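Local atomic coordinates of endo alpha-1,4 polygalactosaminidase (Neosartorya fumigata, PDB entry 6OJ1), a protein that cleaves alpha-1,4-linked galactosamine polymers internally as an endo-acting glycoside hydrolase and thereby disrupts microbial biofilms. Residues Q163-A174 with D191-M200. Residues are numbered along the deposited sequence; the frame is centred on the assembly and turned at random.
With NAG (2-acetamido-2-deoxy-beta-D-glucopyranose), chain E; NAG (2-acetamido-2-deoxy-beta-D-glucopyranose), chain B.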
ATOM      1  N   GLN A 163     -13.684  10.423  -7.429  1.00 19.33           N
ATOM      2  CA  GLN A 163     -12.301  10.835  -7.223  1.00 20.17           C
ATOM      3  C   GLN A 163     -12.179  11.846  -6.090  1.00 21.76           C
ATOM      4  O   GLN A 163     -11.264  11.749  -5.263  1.00 19.48           O
ATOM      5  CB  GLN A 163     -11.735  11.394  -8.525  1.00 22.67           C
ATOM      6  CG  GLN A 163     -11.557  10.324  -9.595  1.00 24.68           C
ATOM      7  CD  GLN A 163     -10.818  10.834 -10.809  1.00 26.25           C
ATOM      8  OE1 GLN A 163     -10.138  11.859 -10.753  1.00 34.95           O
ATOM      9  NE2 GLN A 163     -10.968  10.137 -11.924  1.00 29.67           N
ATOM     10  N   ALA A 164     -13.106  12.807  -6.014  1.00 20.94           N
ATOM     11  CA  ALA A 164     -13.064  13.778  -4.923  1.00 19.06           C
ATOM     12  C   ALA A 164     -13.222  13.095  -3.566  1.00 19.34           C
ATOM     13  O   ALA A 164     -12.612  13.518  -2.577  1.00 19.24           O
ATOM     14  CB  ALA A 164     -14.144  14.854  -5.120  1.00 17.73           C
ATOM     15  N   ASP A 165     -14.040  12.039  -3.496  1.00 18.71           N
ATOM     16  CA  ASP A 165     -14.165  11.306  -2.238  1.00 21.56           C
ATOM     17  C   ASP A 165     -12.820  10.723  -1.824  1.00 21.39           C
ATOM     18  O   ASP A 165     -12.425  10.815  -0.658  1.00 18.16           O
ATOM     19  CB  ASP A 165     -15.202  10.181  -2.355  1.00 15.99           C
ATOM     20  CG  ASP A 165     -16.625  10.681  -2.475  1.00 24.38           C
ATOM     21  OD1 ASP A 165     -16.962  11.782  -1.984  1.00 24.16           O
ATOM     22  OD2 ASP A 165     -17.434   9.933  -3.057  1.00 23.72           O
ATOM     23  N   SER A 166     -12.100  10.132  -2.778  1.00 17.55           N
ATOM     24  CA  SER A 166     -10.810   9.524  -2.461  1.00 19.11           C
ATOM     25  C   SER A 166      -9.778  10.575  -2.093  1.00 18.70           C
ATOM     26  O   SER A 166      -8.944  10.346  -1.207  1.00 20.06           O
ATOM     27  CB  SER A 166     -10.329   8.693  -3.648  1.00 18.02           C
ATOM     28  OG  SER A 166     -11.051   7.478  -3.699  1.00 18.06           O
ATOM     29  N   ILE A 167      -9.799  11.716  -2.781  1.00 17.34           N
ATOM     30  CA  ILE A 167      -8.855  12.789  -2.478  1.00 18.24           C
ATOM     31  C   ILE A 167      -9.058  13.269  -1.046  1.00 20.39           C
ATOM     32  O   ILE A 167      -8.101  13.393  -0.277  1.00 21.44           O
ATOM     33  CB  ILE A 167      -9.008  13.941  -3.490  1.00 18.33           C
ATOM     34  CG1 ILE A 167      -8.508  13.496  -4.870  1.00 21.02           C
ATOM     35  CG2 ILE A 167      -8.202  15.149  -3.046  1.00 20.71           C
ATOM     36  CD1 ILE A 167      -9.039  14.340  -6.050  1.00 22.73           C
ATOM     37  N   SER A 168     -10.316  13.539  -0.669  1.00 19.53           N
ATOM     38  CA  SER A 168     -10.619  13.943   0.702  1.00 19.62           C
ATOM     39  C   SER A 168     -10.126  12.890   1.686  1.00 19.12           C
ATOM     40  O   SER A 168      -9.501  13.212   2.704  1.00 19.57           O
ATOM     41  CB  SER A 168     -12.128  14.155   0.861  1.00 23.07           C
ATOM     42  OG  SER A 168     -12.494  14.354   2.224  1.00 24.22           O
ATOM     43  N   PHE A 169     -10.415  11.623   1.388  1.00 17.12           N
ATOM     44  CA  PHE A 169     -10.100  10.518   2.292  1.00 16.81           C
ATOM     45  C   PHE A 169      -8.598  10.336   2.420  1.00 19.07           C
ATOM     46  O   PHE A 169      -8.073  10.187   3.533  1.00 17.09           O
ATOM     47  CB  PHE A 169     -10.762   9.246   1.762  1.00 17.23           C
ATOM     48  CG  PHE A 169     -10.621   8.035   2.659  1.00 14.03           C
ATOM     49  CD1 PHE A 169     -11.052   8.061   3.990  1.00 16.38           C
ATOM     50  CD2 PHE A 169     -10.113   6.851   2.144  1.00 16.88           C
ATOM     51  CE1 PHE A 169     -10.950   6.910   4.793  1.00 16.81           C
ATOM     52  CE2 PHE A 169     -10.015   5.706   2.940  1.00 15.82           C
ATOM     53  CZ  PHE A 169     -10.444   5.749   4.259  1.00 14.34           C
ATOM     54  N   VAL A 170      -7.888  10.356   1.289  1.00 17.84           N
ATOM     55  CA  VAL A 170      -6.446  10.140   1.320  1.00 18.97           C
ATOM     56  C   VAL A 170      -5.761  11.280   2.070  1.00 18.69           C
ATOM     57  O   VAL A 170      -4.859  11.051   2.880  1.00 18.97           O
ATOM     58  CB  VAL A 170      -5.904   9.972  -0.114  1.00 17.74           C
ATOM     59  CG1 VAL A 170      -4.391  10.153  -0.152  1.00 16.79           C
ATOM     60  CG2 VAL A 170      -6.306   8.586  -0.685  1.00 18.42           C
ATOM     61  N   ASN A 171      -6.194  12.524   1.841  1.00 19.27           N
ATOM     62  CA  ASN A 171      -5.561  13.613   2.571  1.00 15.23           C
ATOM     63  C   ASN A 171      -5.909  13.560   4.054  1.00 19.79           C
ATOM     64  O   ASN A 171      -5.067  13.898   4.900  1.00 20.60           O
ATOM     65  CB  ASN A 171      -5.946  14.956   1.947  1.00 17.69           C
ATOM     66  CG  ASN A 171      -5.119  15.268   0.714  1.00 24.17           C
ATOM     67  OD1 ASN A 171      -3.901  15.052   0.706  1.00 23.47           O
ATOM     68  ND2 ASN A 171      -5.764  15.774  -0.335  1.00 20.50           N
ATOM     69  N   PHE A 172      -7.125  13.113   4.385  1.00 16.69           N
ATOM     70  CA  PHE A 172      -7.499  12.867   5.778  1.00 20.14           C
ATOM     71  C   PHE A 172      -6.588  11.827   6.419  1.00 18.36           C
ATOM     72  O   PHE A 172      -6.078  12.030   7.529  1.00 20.02           O
ATOM     73  CB  PHE A 172      -8.962  12.407   5.837  1.00 20.08           C
ATOM     74  CG  PHE A 172      -9.332  11.661   7.093  1.00 21.23           C
ATOM     75  CD1 PHE A 172      -9.706  12.348   8.234  1.00 25.78           C
ATOM     76  CD2 PHE A 172      -9.360  10.263   7.105  1.00 21.31           C
ATOM     77  CE1 PHE A 172     -10.071  11.660   9.386  1.00 30.27           C
ATOM     78  CE2 PHE A 172      -9.721   9.570   8.248  1.00 22.50           C
ATOM     79  CZ  PHE A 172     -10.078  10.276   9.392  1.00 22.31           C
ATOM     80  N   LEU A 173      -6.385  10.698   5.732  1.00 17.85           N
ATOM     81  CA  LEU A 173      -5.480   9.666   6.235  1.00 16.41           C
ATOM     82  C   LEU A 173      -4.062  10.202   6.389  1.00 17.93           C
ATOM     83  O   LEU A 173      -3.383   9.888   7.373  1.00 17.44           O
ATOM     84  CB  LEU A 173      -5.483   8.456   5.297  1.00 13.92           C
ATOM     85  CG  LEU A 173      -6.778   7.645   5.174  1.00 16.51           C
ATOM     86  CD1 LEU A 173      -6.596   6.568   4.098  1.00 17.65           C
ATOM     87  CD2 LEU A 173      -7.167   6.995   6.521  1.00 17.97           C
ATOM     88  N   ALA A 174      -3.594  11.012   5.424  1.00 17.44           N
ATOM     89  CA  ALA A 174      -2.225  11.521   5.471  1.00 21.00           C
ATOM     90  C   ALA A 174      -2.025  12.462   6.651  1.00 19.51           C
ATOM     91  O   ALA A 174      -1.026  12.370   7.372  1.00 17.82           O
ATOM     92  CB  ALA A 174      -1.869  12.245   4.166  1.00 16.25           C
ATOM     93  N   ASP A 191      -5.108   8.495 -11.048  1.00 20.53           N
ATOM     94  CA  ASP A 191      -5.869   9.671 -11.487  1.00 22.61           C
ATOM     95  C   ASP A 191      -5.858  10.800 -10.465  1.00 23.12           C
ATOM     96  O   ASP A 191      -6.025  11.969 -10.847  1.00 26.19           O
ATOM     97  CB  ASP A 191      -7.315   9.288 -11.800  1.00 29.47           C
ATOM     98  CG  ASP A 191      -7.434   8.461 -13.057  1.00 37.79           C
ATOM     99  OD1 ASP A 191      -6.983   8.935 -14.119  1.00 36.72           O
ATOM    100  OD2 ASP A 191      -7.966   7.335 -12.984  1.00 37.90           O
ATOM    101  N   ILE A 192      -5.687  10.493  -9.174  1.00 20.17           N
ATOM    102  CA  ILE A 192      -5.773  11.521  -8.131  1.00 24.17           C
ATOM    103  C   ILE A 192      -4.407  11.990  -7.645  1.00 23.44           C
ATOM    104  O   ILE A 192      -4.338  12.799  -6.707  1.00 22.28           O
ATOM    105  CB  ILE A 192      -6.625  11.074  -6.922  1.00 19.88           C
ATOM    106  CG1 ILE A 192      -5.948   9.969  -6.089  1.00 21.03           C
ATOM    107  CG2 ILE A 192      -8.028  10.632  -7.365  1.00 22.01           C
ATOM    108  CD1 ILE A 192      -6.614   9.731  -4.719  1.00 23.24           C
ATOM    109  N   ILE A 193      -3.318  11.512  -8.260  1.00 24.54           N
ATOM    110  CA  ILE A 193      -1.973  11.903  -7.826  1.00 29.31           C
ATOM    111  C   ILE A 193      -1.823  13.414  -7.630  1.00 25.54           C
ATOM    112  O   ILE A 193      -1.323  13.824  -6.573  1.00 23.26           O
ATOM    113  CB  ILE A 193      -0.921  11.337  -8.789  1.00 23.19           C
ATOM    114  CG1 ILE A 193      -0.780   9.816  -8.629  1.00 21.97           C
ATOM    115  CG2 ILE A 193       0.427  12.043  -8.567  1.00 25.28           C
ATOM    116  CD1 ILE A 193       0.013   9.220  -9.812  1.00 22.04           C
ATOM    117  N   PRO A 194      -2.188  14.277  -8.593  1.00 25.79           N
ATOM    118  CA  PRO A 194      -1.935  15.718  -8.412  1.00 22.08           C
ATOM    119  C   PRO A 194      -2.536  16.289  -7.147  1.00 26.37           C
ATOM    120  O   PRO A 194      -1.988  17.242  -6.585  1.00 27.73           O
ATOM    121  CB  PRO A 194      -2.593  16.347  -9.652  1.00 27.53           C
ATOM    122  CG  PRO A 194      -2.599  15.284 -10.657  1.00 31.99           C
ATOM    123  CD  PRO A 194      -2.813  14.004  -9.900  1.00 28.35           C
ATOM    124  N   SER A 195      -3.643  15.719  -6.677  1.00 21.82           N
ATOM    125  CA  SER A 195      -4.399  16.288  -5.574  1.00 25.91           C
ATOM    126  C   SER A 195      -3.953  15.799  -4.204  1.00 24.38           C
ATOM    127  O   SER A 195      -4.422  16.349  -3.201  1.00 23.68           O
ATOM    128  CB  SER A 195      -5.883  15.982  -5.746  1.00 26.58           C
ATOM    129  OG  SER A 195      -6.373  16.647  -6.890  1.00 27.82           O
ATOM    130  N   VAL A 196      -3.072  14.793  -4.138  1.00 22.00           N
ATOM    131  CA  VAL A 196      -2.637  14.226  -2.861  1.00 20.90           C
ATOM    132  C   VAL A 196      -1.119  14.139  -2.733  1.00 22.93           C
ATOM    133  O   VAL A 196      -0.607  13.895  -1.635  1.00 21.43           O
ATOM    134  CB  VAL A 196      -3.243  12.821  -2.620  1.00 21.70           C
ATOM    135  CG1 VAL A 196      -4.778  12.871  -2.656  1.00 20.65           C
ATOM    136  CG2 VAL A 196      -2.651  11.765  -3.624  1.00 22.19           C
ATOM    137  N   ILE A 197      -0.384  14.342  -3.833  1.00 24.17           N
ATOM    138  CA  ILE A 197       1.043  14.008  -3.828  1.00 23.29           C
ATOM    139  C   ILE A 197       1.821  14.805  -2.780  1.00 24.10           C
ATOM    140  O   ILE A 197       2.758  14.276  -2.165  1.00 23.07           O
ATOM    141  CB  ILE A 197       1.651  14.175  -5.240  1.00 22.18           C
ATOM    142  CG1 ILE A 197       3.101  13.675  -5.238  1.00 25.51           C
ATOM    143  CG2 ILE A 197       1.578  15.624  -5.722  1.00 25.98           C
ATOM    144  CD1 ILE A 197       3.657  13.395  -6.616  1.00 28.70           C
ATOM    145  N   LYS A 198       1.450  16.066  -2.535  1.00 24.10           N
ATOM    146  CA  LYS A 198       2.191  16.864  -1.558  1.00 25.97           C
ATOM    147  C   LYS A 198       2.139  16.249  -0.165  1.00 25.49           C
ATOM    148  O   LYS A 198       3.033  16.493   0.653  1.00 24.30           O
ATOM    149  CB  LYS A 198       1.656  18.296  -1.511  1.00 28.59           C
ATOM    150  CG  LYS A 198       1.925  19.097  -2.762  1.00 30.43           C
ATOM    151  CD  LYS A 198       1.338  20.496  -2.641  1.00 47.92           C
ATOM    152  N   ASN A 199       1.103  15.466   0.126  1.00 22.58           N
ATOM    153  CA  ASN A 199       0.939  14.806   1.410  1.00 20.66           C
ATOM    154  C   ASN A 199       1.546  13.407   1.425  1.00 21.35           C
ATOM    155  O   ASN A 199       1.560  12.766   2.482  1.00 21.54           O
ATOM    156  CB  ASN A 199      -0.556  14.720   1.772  1.00 19.83           C
ATOM    157  CG  ASN A 199      -0.911  15.501   3.031  1.00 25.43           C
ATOM    158  OD1 ASN A 199      -0.040  15.838   3.841  1.00 28.22           O
ATOM    159  ND2 ASN A 199      -2.209  15.781   3.207  1.00 26.50           N
ATOM    160  N   MET A 200       2.024  12.911   0.280  1.00 21.36           N
ATOM    161  CA  MET A 200       2.497  11.536   0.150  1.00 19.91           C
ATOM    162  C   MET A 200       4.014  11.475   0.271  1.00 23.61           C
ATOM    163  O   MET A 200       4.718  12.379  -0.175  1.00 21.62           O
ATOM    164  CB  MET A 200       2.091  10.925  -1.203  1.00 22.11           C
ATOM    165  CG  MET A 200       0.585  10.852  -1.482  1.00 17.34           C
ATOM    166  SD  MET A 200      -0.315   9.817  -0.322  1.00 19.86           S
ATOM    167  CE  MET A 200      -0.985  11.077   0.779  1.00 18.09           C
TER
HETATM  168  C1  NAG E   1      -4.873  21.549  -1.608  1.00 59.99           C
HETATM  169  C2  NAG E   1      -5.406  20.113  -1.809  1.00 64.66           C
HETATM  170  C3  NAG E   1      -5.534  19.771  -3.302  1.00 63.96           C
HETATM  171  C4  NAG E   1      -6.325  20.858  -4.027  1.00 61.89           C
HETATM  172  C5  NAG E   1      -5.663  22.209  -3.782  1.00 62.32           C
HETATM  173  C6  NAG E   1      -6.359  23.362  -4.476  1.00 61.80           C
HETATM  174  C7  NAG E   1      -3.301  18.850  -1.404  1.00 56.25           C
HETATM  175  C8  NAG E   1      -2.640  17.813  -0.537  1.00 49.75           C
HETATM  176  N2  NAG E   1      -4.583  19.131  -1.110  1.00 62.69           N
HETATM  177  O3  NAG E   1      -6.187  18.510  -3.418  1.00 49.24           O
HETATM  178  O4  NAG E   1      -6.477  20.625  -5.427  1.00 62.50           O
HETATM  179  O5  NAG E   1      -5.669  22.482  -2.375  1.00 60.62           O
HETATM  180  O6  NAG E   1      -7.499  23.810  -3.755  1.00 58.72           O
HETATM  181  O7  NAG E   1      -2.700  19.400  -2.329  1.00 40.60           O
HETATM  182  C1  NAG B   2      -5.280  20.297  -6.191  1.00 68.50           C
HETATM  183  C2  NAG B   2      -5.759  19.917  -7.590  1.00 69.03           C
HETATM  184  C3  NAG B   2      -4.565  19.488  -8.446  1.00 68.02           C
HETATM  185  C4  NAG B   2      -3.465  20.550  -8.450  1.00 70.70           C
HETATM  186  C5  NAG B   2      -3.160  21.019  -7.019  1.00 76.41           C
HETATM  187  C6  NAG B   2      -2.226  22.206  -6.957  1.00 83.95           C
HETATM  188  C7  NAG B   2      -8.088  19.133  -7.570  1.00 70.15           C
HETATM  189  C8  NAG B   2      -9.006  17.945  -7.518  1.00 61.89           C
HETATM  190  N2  NAG B   2      -6.774  18.871  -7.542  1.00 67.87           N
HETATM  191  O3  NAG B   2      -5.025  19.228  -9.768  1.00 70.99           O
HETATM  192  O4  NAG B   2      -2.233  19.963  -8.860  1.00 79.29           O
HETATM  193  O5  NAG B   2      -4.348  21.378  -6.297  1.00 74.39           O
HETATM  194  O6  NAG B   2      -0.870  21.784  -6.992  1.00 90.25           O
HETATM  195  O7  NAG B   2      -8.519  20.277  -7.629  1.00 72.52           O
HETATM  196  O   HOH W   1      -7.735  13.261 -12.498  1.00 36.26           O
HETATM  197  O   HOH W   2      -8.593  13.959  -9.697  1.00 41.24           O
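N171 bridges the two segments with both ends of its amide. ND2 donates to S195 O at 3.2 Å, nearly straight (171° at the hydrogen) and within the amide plane of N171, while OD1 receives N199 ND2 at 3.1 Å from above its carbonyl plane. The two amides are turned 50° apart. S195 O is gripped a second time, by O3 of the N-linked glycan's NAG (chain E). N175 OD1 and T30 N hold N199 further, at its ND2 and OD1 respectively.

I167 and I192 run past each other in opposite directions, I167 CG1 lying 3.7 Å from I192 CB; chi1 (-69°) sets CG1 beside the backbone N, and the chain, extended beyond it, carries CD1 to within 3.6 Å of S195 CB. V170 crosses V196 at about a right angle, their CG1 methyls 3.7 Å apart, and the bent chain of M200 brings CE 3.6 Å from V170 CG1 and 3.7 Å from A174 CB.

Helix 163-179 packs against the irregular, partly 3-10 segment 191-200 outside the (beta/alpha) barrel, both flanking strand 183-187 (A174 on I184, M200 on L186); F169 touches helix 124-140, I193 helix 219-222.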